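Local coordinates for protein Old Yellow Enzyme (Pichia, PDB 6AGZ) that binds flavin mononucleotide in a TIM barrel and, as an Old Yellow Enzyme, probably reduces the activated C=C bonds of enone compounds asymmetrically, at residues L29-T34 with R344-N349; Y281-E286 with V312-G317; G318-K323 with I340-Y345. All coordinates share one frame; numbering follows the deposited sequence.

Contact 1 (L29-T34 with R344-N349). With FMN (flavin mononucleotide), chain C.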
loop_
_atom_site.group_PDB
_atom_site.type_symbol
_atom_site.label_atom_id
_atom_site.label_comp_id
_atom_site.label_asym_id
_atom_site.label_seq_id
_atom_site.Cartn_x
_atom_site.Cartn_y
_atom_site.Cartn_z
ATOM N N LEU A 29 4.364 6.334 -26.039
ATOM C CA LEU A 29 3.309 5.394 -26.389
ATOM C C LEU A 29 3.921 4.010 -26.558
ATOM O O LEU A 29 4.907 3.846 -27.285
ATOM C CB LEU A 29 2.605 5.830 -27.675
ATOM C CG LEU A 29 1.616 4.850 -28.306
ATOM C CD1 LEU A 29 0.371 4.700 -27.444
ATOM C CD2 LEU A 29 1.249 5.294 -29.715
ATOM N N VAL A 30 3.340 3.019 -25.888
ATOM C CA VAL A 30 3.895 1.674 -25.834
ATOM C C VAL A 30 2.869 0.687 -26.370
ATOM O O VAL A 30 1.672 0.804 -26.085
ATOM C CB VAL A 30 4.317 1.294 -24.399
ATOM C CG1 VAL A 30 4.894 -0.116 -24.360
ATOM C CG2 VAL A 30 5.316 2.299 -23.853
ATOM N N PHE A 31 3.345 -0.275 -27.158
ATOM C CA PHE A 31 2.564 -1.444 -27.538
ATOM C C PHE A 31 2.794 -2.515 -26.479
ATOM O O PHE A 31 3.841 -3.176 -26.483
ATOM C CB PHE A 31 2.970 -1.948 -28.925
ATOM C CG PHE A 31 2.111 -3.071 -29.446
ATOM C CD1 PHE A 31 0.854 -3.315 -28.918
ATOM C CD2 PHE A 31 2.570 -3.887 -30.469
ATOM C CE1 PHE A 31 0.070 -4.347 -29.399
ATOM C CE2 PHE A 31 1.791 -4.920 -30.955
ATOM C CZ PHE A 31 0.540 -5.150 -30.419
ATOM N N PRO A 32 1.856 -2.707 -25.557
ATOM C CA PRO A 32 2.056 -3.679 -24.479
ATOM C C PRO A 32 2.092 -5.091 -25.032
ATOM O O PRO A 32 1.702 -5.321 -26.187
ATOM C CB PRO A 32 0.829 -3.461 -23.574
ATOM C CG PRO A 32 0.219 -2.161 -24.026
ATOM C CD PRO A 32 0.538 -2.061 -25.477
ATOM N N PRO A 33 2.568 -6.061 -24.252
ATOM C CA PRO A 33 2.560 -7.451 -24.725
ATOM C C PRO A 33 1.145 -7.902 -25.052
ATOM O O PRO A 33 0.228 -7.757 -24.243
ATOM C CB PRO A 33 3.149 -8.232 -23.544
ATOM C CG PRO A 33 2.970 -7.336 -22.358
ATOM C CD PRO A 33 3.119 -5.948 -22.891
ATOM N N THR A 34 0.969 -8.437 -26.259
ATOM C CA THR A 34 -0.349 -8.839 -26.743
ATOM C C THR A 34 -0.226 -10.197 -27.420
ATOM O O THR A 34 0.328 -10.300 -28.519
ATOM C CB THR A 34 -0.928 -7.798 -27.700
ATOM O OG1 THR A 34 -0.882 -6.505 -27.084
ATOM C CG2 THR A 34 -2.371 -8.137 -28.039
ATOM N N ARG A 344 -5.248 -3.049 -27.354
ATOM C CA ARG A 344 -6.323 -3.513 -28.226
ATOM C C ARG A 344 -6.433 -2.664 -29.488
ATOM O O ARG A 344 -6.649 -3.196 -30.583
ATOM C CB ARG A 344 -7.645 -3.533 -27.459
ATOM C CG ARG A 344 -7.771 -4.724 -26.517
ATOM C CD ARG A 344 -9.025 -4.662 -25.659
ATOM N NE ARG A 344 -8.890 -3.721 -24.550
ATOM C CZ ARG A 344 -9.764 -3.616 -23.553
ATOM N NH1 ARG A 344 -10.836 -4.397 -23.524
ATOM N NH2 ARG A 344 -9.565 -2.734 -22.583
ATOM N N TYR A 345 -6.278 -1.346 -29.361
ATOM C CA TYR A 345 -6.321 -0.494 -30.542
ATOM C C TYR A 345 -5.046 -0.575 -31.370
ATOM O O TYR A 345 -5.080 -0.256 -32.562
ATOM C CB TYR A 345 -6.598 0.956 -30.145
ATOM C CG TYR A 345 -8.064 1.225 -29.905
ATOM C CD1 TYR A 345 -8.953 1.315 -30.967
ATOM C CD2 TYR A 345 -8.561 1.378 -28.618
ATOM C CE1 TYR A 345 -10.295 1.554 -30.758
ATOM C CE2 TYR A 345 -9.904 1.619 -28.398
ATOM C CZ TYR A 345 -10.765 1.705 -29.470
ATOM O OH TYR A 345 -12.103 1.946 -29.254
ATOM N N PHE A 346 -3.930 -0.996 -30.775
ATOM C CA PHE A 346 -2.716 -1.188 -31.560
ATOM C C PHE A 346 -2.838 -2.396 -32.480
ATOM O O PHE A 346 -2.179 -2.448 -33.525
ATOM C CB PHE A 346 -1.509 -1.335 -30.637
ATOM C CG PHE A 346 -0.311 -0.537 -31.072
ATOM C CD1 PHE A 346 0.047 -0.465 -32.408
ATOM C CD2 PHE A 346 0.453 0.149 -30.141
ATOM C CE1 PHE A 346 1.147 0.274 -32.806
ATOM C CE2 PHE A 346 1.555 0.887 -30.533
ATOM C CZ PHE A 346 1.902 0.949 -31.868
ATOM N N THR A 347 -3.677 -3.369 -32.114
ATOM C CA THR A 347 -3.871 -4.540 -32.966
ATOM C C THR A 347 -4.561 -4.167 -34.272
ATOM O O THR A 347 -4.231 -4.713 -35.332
ATOM C CB THR A 347 -4.680 -5.604 -32.224
ATOM O OG1 THR A 347 -6.003 -5.114 -31.968
ATOM C CG2 THR A 347 -4.011 -5.962 -30.904
ATOM N N SER A 348 -5.522 -3.246 -34.220
ATOM C CA SER A 348 -6.302 -2.862 -35.388
ATOM C C SER A 348 -5.808 -1.574 -36.032
ATOM O O SER A 348 -6.356 -1.160 -37.060
ATOM C CB SER A 348 -7.778 -2.716 -35.009
ATOM O OG SER A 348 -7.959 -1.719 -34.019
ATOM N N ASN A 349 -4.794 -0.931 -35.456
ATOM C CA ASN A 349 -4.230 0.309 -35.984
ATOM C C ASN A 349 -2.718 0.165 -36.039
ATOM O O ASN A 349 -2.018 0.505 -35.074
ATOM C CB ASN A 349 -4.638 1.512 -35.134
ATOM C CG ASN A 349 -6.140 1.717 -35.095
ATOM O OD1 ASN A 349 -6.851 1.094 -34.306
ATOM N ND2 ASN A 349 -6.628 2.602 -35.955
HETATM N N1 FMN C . -0.757 -8.732 -21.235
HETATM C C2 FMN C . 0.431 -9.357 -20.903
HETATM O O2 FMN C . 1.081 -8.966 -19.933
HETATM N N3 FMN C . 0.891 -10.420 -21.652
HETATM C C4 FMN C . 0.164 -10.860 -22.737
HETATM O O4 FMN C . 0.567 -11.807 -23.411
HETATM C C4A FMN C . -1.029 -10.233 -23.072
HETATM N N5 FMN C . -1.752 -10.676 -24.156
HETATM C C5A FMN C . -2.935 -10.058 -24.497
HETATM C C6 FMN C . -3.658 -10.511 -25.592
HETATM C C7 FMN C . -4.852 -9.895 -25.942
HETATM C C7M FMN C . -5.630 -10.384 -27.126
HETATM C C8 FMN C . -5.326 -8.824 -25.196
HETATM C C8M FMN C . -6.616 -8.157 -25.572
HETATM C C9 FMN C . -4.603 -8.373 -24.099
HETATM C C9A FMN C . -3.404 -8.986 -23.746
HETATM N N10 FMN C . -2.681 -8.541 -22.654
HETATM C C10 FMN C . -1.493 -9.165 -22.318
HETATM C "C1'" FMN C . -3.176 -7.376 -21.844
HETATM C "C2'" FMN C . -2.702 -6.096 -22.538
HETATM O "O2'" FMN C . -1.291 -6.071 -22.551
HETATM C "C3'" FMN C . -3.239 -4.821 -21.890
HETATM O "O3'" FMN C . -2.749 -4.705 -20.573
HETATM C "C4'" FMN C . -4.765 -4.809 -21.885
HETATM O "O4'" FMN C . -5.245 -5.168 -23.161
HETATM C "C5'" FMN C . -5.319 -3.437 -21.526
HETATM O "O5'" FMN C . -4.782 -2.468 -22.400
HETATM P P FMN C . -5.718 -1.779 -23.514
HETATM O O1P FMN C . -6.955 -1.226 -22.846
HETATM O O2P FMN C . -4.968 -0.655 -24.189
HETATM O O3P FMN C . -6.104 -2.815 -24.541
#

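Contact 2 (Y281-E286 with V312-G317). With FMN (flavin mononucleotide), chain C.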
loop_
_atom_site.group_PDB
_atom_site.type_symbol
_atom_site.label_atom_id
_atom_site.label_comp_id
_atom_site.label_asym_id
_atom_site.label_seq_id
_atom_site.Cartn_x
_atom_site.Cartn_y
_atom_site.Cartn_z
ATOM N N TYR A 281 11.785 -0.381 -16.527
ATOM C CA TYR A 281 10.445 0.108 -16.239
ATOM C C TYR A 281 9.692 -0.948 -15.444
ATOM O O TYR A 281 10.067 -2.123 -15.423
ATOM C CB TYR A 281 9.681 0.462 -17.522
ATOM C CG TYR A 281 9.453 -0.705 -18.463
ATOM C CD1 TYR A 281 10.399 -1.043 -19.423
ATOM C CD2 TYR A 281 8.287 -1.457 -18.399
ATOM C CE1 TYR A 281 10.192 -2.102 -20.289
ATOM C CE2 TYR A 281 8.071 -2.519 -19.259
ATOM C CZ TYR A 281 9.027 -2.836 -20.202
ATOM O OH TYR A 281 8.818 -3.893 -21.058
ATOM N N VAL A 282 8.626 -0.506 -14.781
ATOM C CA VAL A 282 7.669 -1.388 -14.125
ATOM C C VAL A 282 6.324 -1.203 -14.811
ATOM O O VAL A 282 5.827 -0.075 -14.914
ATOM C CB VAL A 282 7.562 -1.102 -12.616
ATOM C CG1 VAL A 282 6.433 -1.911 -12.002
ATOM C CG2 VAL A 282 8.877 -1.420 -11.923
ATOM N N SER A 283 5.742 -2.302 -15.285
ATOM C CA SER A 283 4.500 -2.264 -16.045
ATOM C C SER A 283 3.324 -2.587 -15.131
ATOM O O SER A 283 3.342 -3.598 -14.422
ATOM C CB SER A 283 4.547 -3.249 -17.213
ATOM O OG SER A 283 3.372 -3.154 -17.998
ATOM N N ILE A 284 2.306 -1.727 -15.152
ATOM C CA ILE A 284 1.134 -1.862 -14.302
ATOM C C ILE A 284 -0.128 -1.695 -15.138
ATOM O O ILE A 284 -0.153 -0.984 -16.150
ATOM C CB ILE A 284 1.142 -0.853 -13.126
ATOM C CG1 ILE A 284 0.883 0.573 -13.615
ATOM C CG2 ILE A 284 2.459 -0.922 -12.366
ATOM C CD1 ILE A 284 0.775 1.577 -12.488
ATOM N N VAL A 285 -1.188 -2.361 -14.691
ATOM C CA VAL A 285 -2.473 -2.389 -15.377
ATOM C C VAL A 285 -3.456 -1.522 -14.602
ATOM O O VAL A 285 -3.638 -1.705 -13.392
ATOM C CB VAL A 285 -3.000 -3.829 -15.513
ATOM C CG1 VAL A 285 -4.468 -3.820 -15.899
ATOM C CG2 VAL A 285 -2.171 -4.591 -16.534
ATOM N N GLU A 286 -4.080 -0.578 -15.301
ATOM C CA GLU A 286 -5.058 0.285 -14.663
ATOM C C GLU A 286 -6.340 -0.494 -14.377
ATOM O O GLU A 286 -6.810 -1.251 -15.232
ATOM C CB GLU A 286 -5.361 1.497 -15.541
ATOM C CG GLU A 286 -4.174 2.431 -15.728
ATOM C CD GLU A 286 -3.630 2.949 -14.409
ATOM O OE1 GLU A 286 -4.380 3.621 -13.668
ATOM O OE2 GLU A 286 -2.448 2.679 -14.109
ATOM N N VAL A 312 10.745 4.660 -14.205
ATOM C CA VAL A 312 9.804 4.648 -15.317
ATOM C C VAL A 312 8.697 3.648 -15.026
ATOM O O VAL A 312 8.956 2.508 -14.619
ATOM C CB VAL A 312 10.531 4.317 -16.629
ATOM C CG1 VAL A 312 9.536 4.196 -17.775
ATOM C CG2 VAL A 312 11.581 5.374 -16.937
ATOM N N VAL A 313 7.452 4.074 -15.224
ATOM C CA VAL A 313 6.289 3.224 -15.010
ATOM C C VAL A 313 5.448 3.230 -16.278
ATOM O O VAL A 313 5.138 4.297 -16.820
ATOM C CB VAL A 313 5.458 3.677 -13.791
ATOM C CG1 VAL A 313 5.083 5.153 -13.896
ATOM C CG2 VAL A 313 4.215 2.812 -13.643
ATOM N N LEU A 314 5.104 2.043 -16.764
ATOM C CA LEU A 314 4.236 1.886 -17.924
ATOM C C LEU A 314 2.831 1.571 -17.435
ATOM O O LEU A 314 2.620 0.551 -16.780
ATOM C CB LEU A 314 4.747 0.774 -18.840
ATOM C CG LEU A 314 3.754 0.233 -19.871
ATOM C CD1 LEU A 314 3.323 1.325 -20.838
ATOM C CD2 LEU A 314 4.348 -0.951 -20.620
ATOM N N ARG A 315 1.878 2.441 -17.744
ATOM C CA ARG A 315 0.494 2.268 -17.319
ATOM C C ARG A 315 -0.350 1.868 -18.520
ATOM O O ARG A 315 -0.329 2.552 -19.549
ATOM C CB ARG A 315 -0.044 3.554 -16.689
ATOM C CG ARG A 315 0.898 4.159 -15.659
ATOM C CD ARG A 315 0.308 5.399 -15.009
ATOM N NE ARG A 315 -0.859 5.088 -14.192
ATOM C CZ ARG A 315 -1.423 5.940 -13.343
ATOM N NH1 ARG A 315 -0.921 7.157 -13.193
ATOM N NH2 ARG A 315 -2.486 5.574 -12.640
ATOM N N SER A 316 -1.085 0.761 -18.397
ATOM C CA SER A 316 -1.881 0.267 -19.513
ATOM C C SER A 316 -3.309 -0.038 -19.078
ATOM O O SER A 316 -3.563 -0.409 -17.928
ATOM C CB SER A 316 -1.255 -0.989 -20.135
ATOM O OG SER A 316 0.028 -0.708 -20.664
ATOM N N GLY A 317 -4.239 0.123 -20.020
ATOM C CA GLY A 317 -5.618 -0.289 -19.832
ATOM C C GLY A 317 -6.652 0.816 -19.906
ATOM O O GLY A 317 -6.698 1.697 -19.042
HETATM N N1 FMN C . -0.757 -8.732 -21.235
HETATM C C2 FMN C . 0.431 -9.357 -20.903
HETATM O O2 FMN C . 1.081 -8.966 -19.933
HETATM N N3 FMN C . 0.891 -10.420 -21.652
HETATM C C4 FMN C . 0.164 -10.860 -22.737
HETATM O O4 FMN C . 0.567 -11.807 -23.411
HETATM C C4A FMN C . -1.029 -10.233 -23.072
HETATM N N5 FMN C . -1.752 -10.676 -24.156
HETATM C C5A FMN C . -2.935 -10.058 -24.497
HETATM C C6 FMN C . -3.658 -10.511 -25.592
HETATM C C7 FMN C . -4.852 -9.895 -25.942
HETATM C C7M FMN C . -5.630 -10.384 -27.126
HETATM C C8 FMN C . -5.326 -8.824 -25.196
HETATM C C8M FMN C . -6.616 -8.157 -25.572
HETATM C C9 FMN C . -4.603 -8.373 -24.099
HETATM C C9A FMN C . -3.404 -8.986 -23.746
HETATM N N10 FMN C . -2.681 -8.541 -22.654
HETATM C C10 FMN C . -1.493 -9.165 -22.318
HETATM C "C1'" FMN C . -3.176 -7.376 -21.844
HETATM C "C2'" FMN C . -2.702 -6.096 -22.538
HETATM O "O2'" FMN C . -1.291 -6.071 -22.551
HETATM C "C3'" FMN C . -3.239 -4.821 -21.890
HETATM O "O3'" FMN C . -2.749 -4.705 -20.573
HETATM C "C4'" FMN C . -4.765 -4.809 -21.885
HETATM O "O4'" FMN C . -5.245 -5.168 -23.161
HETATM C "C5'" FMN C . -5.319 -3.437 -21.526
HETATM O "O5'" FMN C . -4.782 -2.468 -22.400
HETATM P P FMN C . -5.718 -1.779 -23.514
HETATM O O1P FMN C . -6.955 -1.226 -22.846
HETATM O O2P FMN C . -4.968 -0.655 -24.189
HETATM O O3P FMN C . -6.104 -2.815 -24.541
HETATM O O HOH W 1 1.125 -2.052 -18.209
#

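Contact 3 (G318-K323 with I340-Y345). With FMN (flavin mononucleotide), chain C.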
loop_
_atom_site.group_PDB
_atom_site.type_symbol
_atom_site.label_atom_id
_atom_site.label_comp_id
_atom_site.label_asym_id
_atom_site.label_seq_id
_atom_site.Cartn_x
_atom_site.Cartn_y
_atom_site.Cartn_z
ATOM N N GLY A 318 -7.499 0.775 -20.939
ATOM C CA GLY A 318 -8.646 1.654 -21.032
ATOM C C GLY A 318 -8.376 3.044 -21.565
ATOM O O GLY A 318 -9.335 3.791 -21.801
ATOM N N TYR A 319 -7.110 3.418 -21.768
ATOM C CA TYR A 319 -6.756 4.814 -22.006
ATOM C C TYR A 319 -7.340 5.385 -23.293
ATOM O O TYR A 319 -7.468 6.609 -23.404
ATOM C CB TYR A 319 -5.235 4.969 -22.026
ATOM C CG TYR A 319 -4.614 5.053 -20.652
ATOM C CD1 TYR A 319 -4.905 6.115 -19.806
ATOM C CD2 TYR A 319 -3.733 4.080 -20.202
ATOM C CE1 TYR A 319 -4.341 6.204 -18.549
ATOM C CE2 TYR A 319 -3.162 4.159 -18.946
ATOM C CZ TYR A 319 -3.469 5.224 -18.124
ATOM O OH TYR A 319 -2.904 5.309 -16.872
ATOM N N LEU A 320 -7.687 4.550 -24.269
ATOM C CA LEU A 320 -8.203 5.049 -25.538
ATOM C C LEU A 320 -9.710 4.884 -25.678
ATOM O O LEU A 320 -10.254 5.159 -26.753
ATOM C CB LEU A 320 -7.486 4.372 -26.708
ATOM C CG LEU A 320 -6.100 4.942 -27.016
ATOM C CD1 LEU A 320 -5.519 4.314 -28.273
ATOM C CD2 LEU A 320 -6.157 6.459 -27.145
ATOM N N SER A 321 -10.399 4.450 -24.625
ATOM C CA SER A 321 -11.849 4.397 -24.670
ATOM C C SER A 321 -12.424 5.811 -24.752
ATOM O O SER A 321 -11.716 6.814 -24.613
ATOM C CB SER A 321 -12.399 3.665 -23.445
ATOM O OG SER A 321 -12.166 4.403 -22.257
ATOM N N GLU A 322 -13.738 5.885 -24.969
ATOM C CA GLU A 322 -14.421 7.170 -25.066
ATOM C C GLU A 322 -14.390 7.954 -23.759
ATOM O O GLU A 322 -14.894 9.084 -23.721
ATOM C CB GLU A 322 -15.869 6.961 -25.521
ATOM C CG GLU A 322 -16.015 6.344 -26.912
ATOM C CD GLU A 322 -15.754 4.848 -26.931
ATOM O OE1 GLU A 322 -15.576 4.255 -25.845
ATOM O OE2 GLU A 322 -15.723 4.267 -28.035
ATOM N N LYS A 323 -13.819 7.382 -22.699
ATOM C CA LYS A 323 -13.592 8.082 -21.441
ATOM C C LYS A 323 -12.154 7.967 -20.944
ATOM O O LYS A 323 -11.722 8.823 -20.162
ATOM C CB LYS A 323 -14.556 7.555 -20.361
ATOM C CG LYS A 323 -14.276 7.997 -18.927
ATOM C CD LYS A 323 -14.559 9.481 -18.724
ATOM C CE LYS A 323 -16.051 9.762 -18.638
ATOM N NZ LYS A 323 -16.671 9.031 -17.499
ATOM N N ILE A 340 2.508 5.280 -21.561
ATOM C CA ILE A 340 1.107 4.915 -21.750
ATOM C C ILE A 340 1.046 3.774 -22.756
ATOM O O ILE A 340 1.503 3.920 -23.897
ATOM C CB ILE A 340 0.262 6.108 -22.222
ATOM C CG1 ILE A 340 0.264 7.213 -21.163
ATOM C CG2 ILE A 340 -1.160 5.662 -22.521
ATOM C CD1 ILE A 340 -0.463 6.840 -19.887
ATOM N N GLY A 341 0.487 2.645 -22.333
ATOM C CA GLY A 341 0.353 1.476 -23.184
ATOM C C GLY A 341 -1.063 1.347 -23.733
ATOM O O GLY A 341 -2.038 1.518 -23.003
ATOM N N CYS A 342 -1.151 1.053 -25.027
ATOM C CA CYS A 342 -2.426 0.823 -25.705
ATOM C C CYS A 342 -2.299 -0.459 -26.516
ATOM O O CYS A 342 -1.547 -0.503 -27.496
ATOM C CB CYS A 342 -2.800 2.007 -26.598
ATOM S SG CYS A 342 -2.814 3.605 -25.752
ATOM N N SER A 343 -3.031 -1.500 -26.113
ATOM C CA SER A 343 -2.897 -2.824 -26.715
ATOM C C SER A 343 -3.975 -3.109 -27.756
ATOM O O SER A 343 -3.661 -3.377 -28.920
ATOM C CB SER A 343 -2.930 -3.901 -25.621
ATOM O OG SER A 343 -3.117 -5.191 -26.179
ATOM N N ARG A 344 -5.248 -3.049 -27.354
ATOM C CA ARG A 344 -6.323 -3.513 -28.226
ATOM C C ARG A 344 -6.433 -2.664 -29.488
ATOM O O ARG A 344 -6.649 -3.196 -30.583
ATOM C CB ARG A 344 -7.645 -3.533 -27.459
ATOM C CG ARG A 344 -7.771 -4.724 -26.517
ATOM C CD ARG A 344 -9.025 -4.662 -25.659
ATOM N NE ARG A 344 -8.890 -3.721 -24.550
ATOM C CZ ARG A 344 -9.764 -3.616 -23.553
ATOM N NH1 ARG A 344 -10.836 -4.397 -23.524
ATOM N NH2 ARG A 344 -9.565 -2.734 -22.583
ATOM N N TYR A 345 -6.278 -1.346 -29.361
ATOM C CA TYR A 345 -6.321 -0.494 -30.542
ATOM C C TYR A 345 -5.046 -0.575 -31.370
ATOM O O TYR A 345 -5.080 -0.256 -32.562
ATOM C CB TYR A 345 -6.598 0.956 -30.145
ATOM C CG TYR A 345 -8.064 1.225 -29.905
ATOM C CD1 TYR A 345 -8.953 1.315 -30.967
ATOM C CD2 TYR A 345 -8.561 1.378 -28.618
ATOM C CE1 TYR A 345 -10.295 1.554 -30.758
ATOM C CE2 TYR A 345 -9.904 1.619 -28.398
ATOM C CZ TYR A 345 -10.765 1.705 -29.470
ATOM O OH TYR A 345 -12.103 1.946 -29.254
HETATM N N1 FMN C . -0.757 -8.732 -21.235
HETATM C C2 FMN C . 0.431 -9.357 -20.903
HETATM O O2 FMN C . 1.081 -8.966 -19.933
HETATM N N3 FMN C . 0.891 -10.420 -21.652
HETATM C C4 FMN C . 0.164 -10.860 -22.737
HETATM O O4 FMN C . 0.567 -11.807 -23.411
HETATM C C4A FMN C . -1.029 -10.233 -23.072
HETATM N N5 FMN C . -1.752 -10.676 -24.156
HETATM C C5A FMN C . -2.935 -10.058 -24.497
HETATM C C6 FMN C . -3.658 -10.511 -25.592
HETATM C C7 FMN C . -4.852 -9.895 -25.942
HETATM C C7M FMN C . -5.630 -10.384 -27.126
HETATM C C8 FMN C . -5.326 -8.824 -25.196
HETATM C C8M FMN C . -6.616 -8.157 -25.572
HETATM C C9 FMN C . -4.603 -8.373 -24.099
HETATM C C9A FMN C . -3.404 -8.986 -23.746
HETATM N N10 FMN C . -2.681 -8.541 -22.654
HETATM C C10 FMN C . -1.493 -9.165 -22.318
HETATM C "C1'" FMN C . -3.176 -7.376 -21.844
HETATM C "C2'" FMN C . -2.702 -6.096 -22.538
HETATM O "O2'" FMN C . -1.291 -6.071 -22.551
HETATM C "C3'" FMN C . -3.239 -4.821 -21.890
HETATM O "O3'" FMN C . -2.749 -4.705 -20.573
HETATM C "C4'" FMN C . -4.765 -4.809 -21.885
HETATM O "O4'" FMN C . -5.245 -5.168 -23.161
HETATM C "C5'" FMN C . -5.319 -3.437 -21.526
HETATM O "O5'" FMN C . -4.782 -2.468 -22.400
HETATM P P FMN C . -5.718 -1.779 -23.514
HETATM O O1P FMN C . -6.955 -1.226 -22.846
HETATM O O2P FMN C . -4.968 -0.655 -24.189
HETATM O O3P FMN C . -6.104 -2.815 -24.541
HETATM O O HOH W 2 -4.633 1.377 -22.690
HETATM O O HOH W 3 -12.798 5.158 -28.718
#

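Contact 1 (L29-T34 with R344-N349)
F31 and F346 carry this contact as an oblique aromatic pair, their ring centroids 4.6 Å apart and their planes inclined at 36°. CB of F31 sits against CD2 of F346 at 3.5 Å, while CB of F346 lies an equal 3.5 Å from CD1 of F31, each ring offering a face to the root of the other. F31 gets there with CG anti to the backbone N (chi1 -174°). L29 adds a looser touch, and the carbonyl O of V30 lies at the edge of the F346 ring. Segment 29-34 holds the first strand of the TIM barrel and segment 344-349 the short helix that follows the last one, so the ring pair packs the two together where the eight-stranded barrel closes. Beyond it, the methyl groups CG2 of T34 and CG2 of T347 meet at 4.0 Å. The T34 methyl also lies 3.6 Å from C6 of the flavin. OG1 of T34 bonds to the carbonyl O of P32 from above the carbonyl plane and also pairs with S343. The carbonyl O of P33 accepts a 2.8 Å hydrogen bond from the ribityl O2' of FMN.

Contact 2 (Y281-E286 with V312-G317)
Strands 281-285 and 313-316 run parallel, their axes 4.6 Å apart at closest and 19° askew, with V282 opposite V313 and V285 opposite S316. Five backbone hydrogen bonds join them, those from I284 N to L314 O and from E286 N to S316 O being nearly straight. Just past its strand, E286 meets R315 in a side-on salt bridge: NE of R315 reaches OE2 of E286 at 2.9 Å, within the guanidinium plane, and NH2 reaches OE1 at 2.9 Å. Both oxygens are approached from above the carboxylate plane, the two flat groups standing 65° apart. A leucine in place of R315 would probably leave the E286 carboxylate without its cationic mate. On the sheet face of R315, I284 sets CG1 between its backbone N and carbonyl carbon (chi1 71°), which carries CD1 to within 3.8 Å of CG2 of V313. Facing the barrel interior, CD2 of L314 packs on OG of S283 at 3.6 Å. A water there bonds to OG of S283, O of I284 and OG of S316. CA of G317 lies 3.4 Å from O1P of FMN: adjacent parallel strands build the TIM barrel, and the loop after the seventh reaches the phosphate.

Contact 3 (G318-K323 with I340-Y345)
Residues 318-321 form a type I beta turn that faces the end of strand 338-341 and the start of the next helix, with the CA atoms of Y319 and C342 7.0 Å apart. No direct hydrogen bond crosses between the segments; side-chain packing, water and the cofactor join them. I340 crosses Y319 at about a right angle, its CD1 in a CH-pi contact 4.0 Å from the ring centroid and offset toward the rim, while CG2 rests on CD2 of the same ring. The Y319 hydroxyl is held by D331. Next to it, L320 divides its contacts: CD1 and CG press on SG of C342, and CB lies 3.7 Å from CD2 of Y345. Between the segments lies the phosphate of FMN, in the site made by the loops after the seventh and eighth strands, the standard phosphate-binding position of TIM barrels. G318 N donates almost straight (173°) to O1P at 2.8 Å, and S343 N bonds to O2P. R344 reaches the same group three ways: its backbone N and its NE both meet O3P, and NH2 meets O1P at 3.0 Å in the guanidinium plane. A bend at chi3 (-77°) turns the guanidinium back to the phosphate. One water links the carbonyl O of G341 to O2P, donating to both, and accepts a weak bond from Y319 N.

Following the chain from the N terminus, strand 29-31 opens the barrel, and its partner in contact 1 arrives some 310 residues later, so this contact closes almost the whole barrel. Contact 2 falls within that span, pairing the sixth and seventh strands and closing a loop of 25 residues. Contact 3 follows in series, closing a loop of 16 residues, and ends on residues 344-345, which it shares with contact 1. Strand 338-341 lies between strands 313-316 and 29-31: R315 O to G341 N joins contacts 2 and 3, and I340 O to V30 N joins contacts 3 and 1. T34 and S343 also join contacts 1 and 3, and all three converge on FMN.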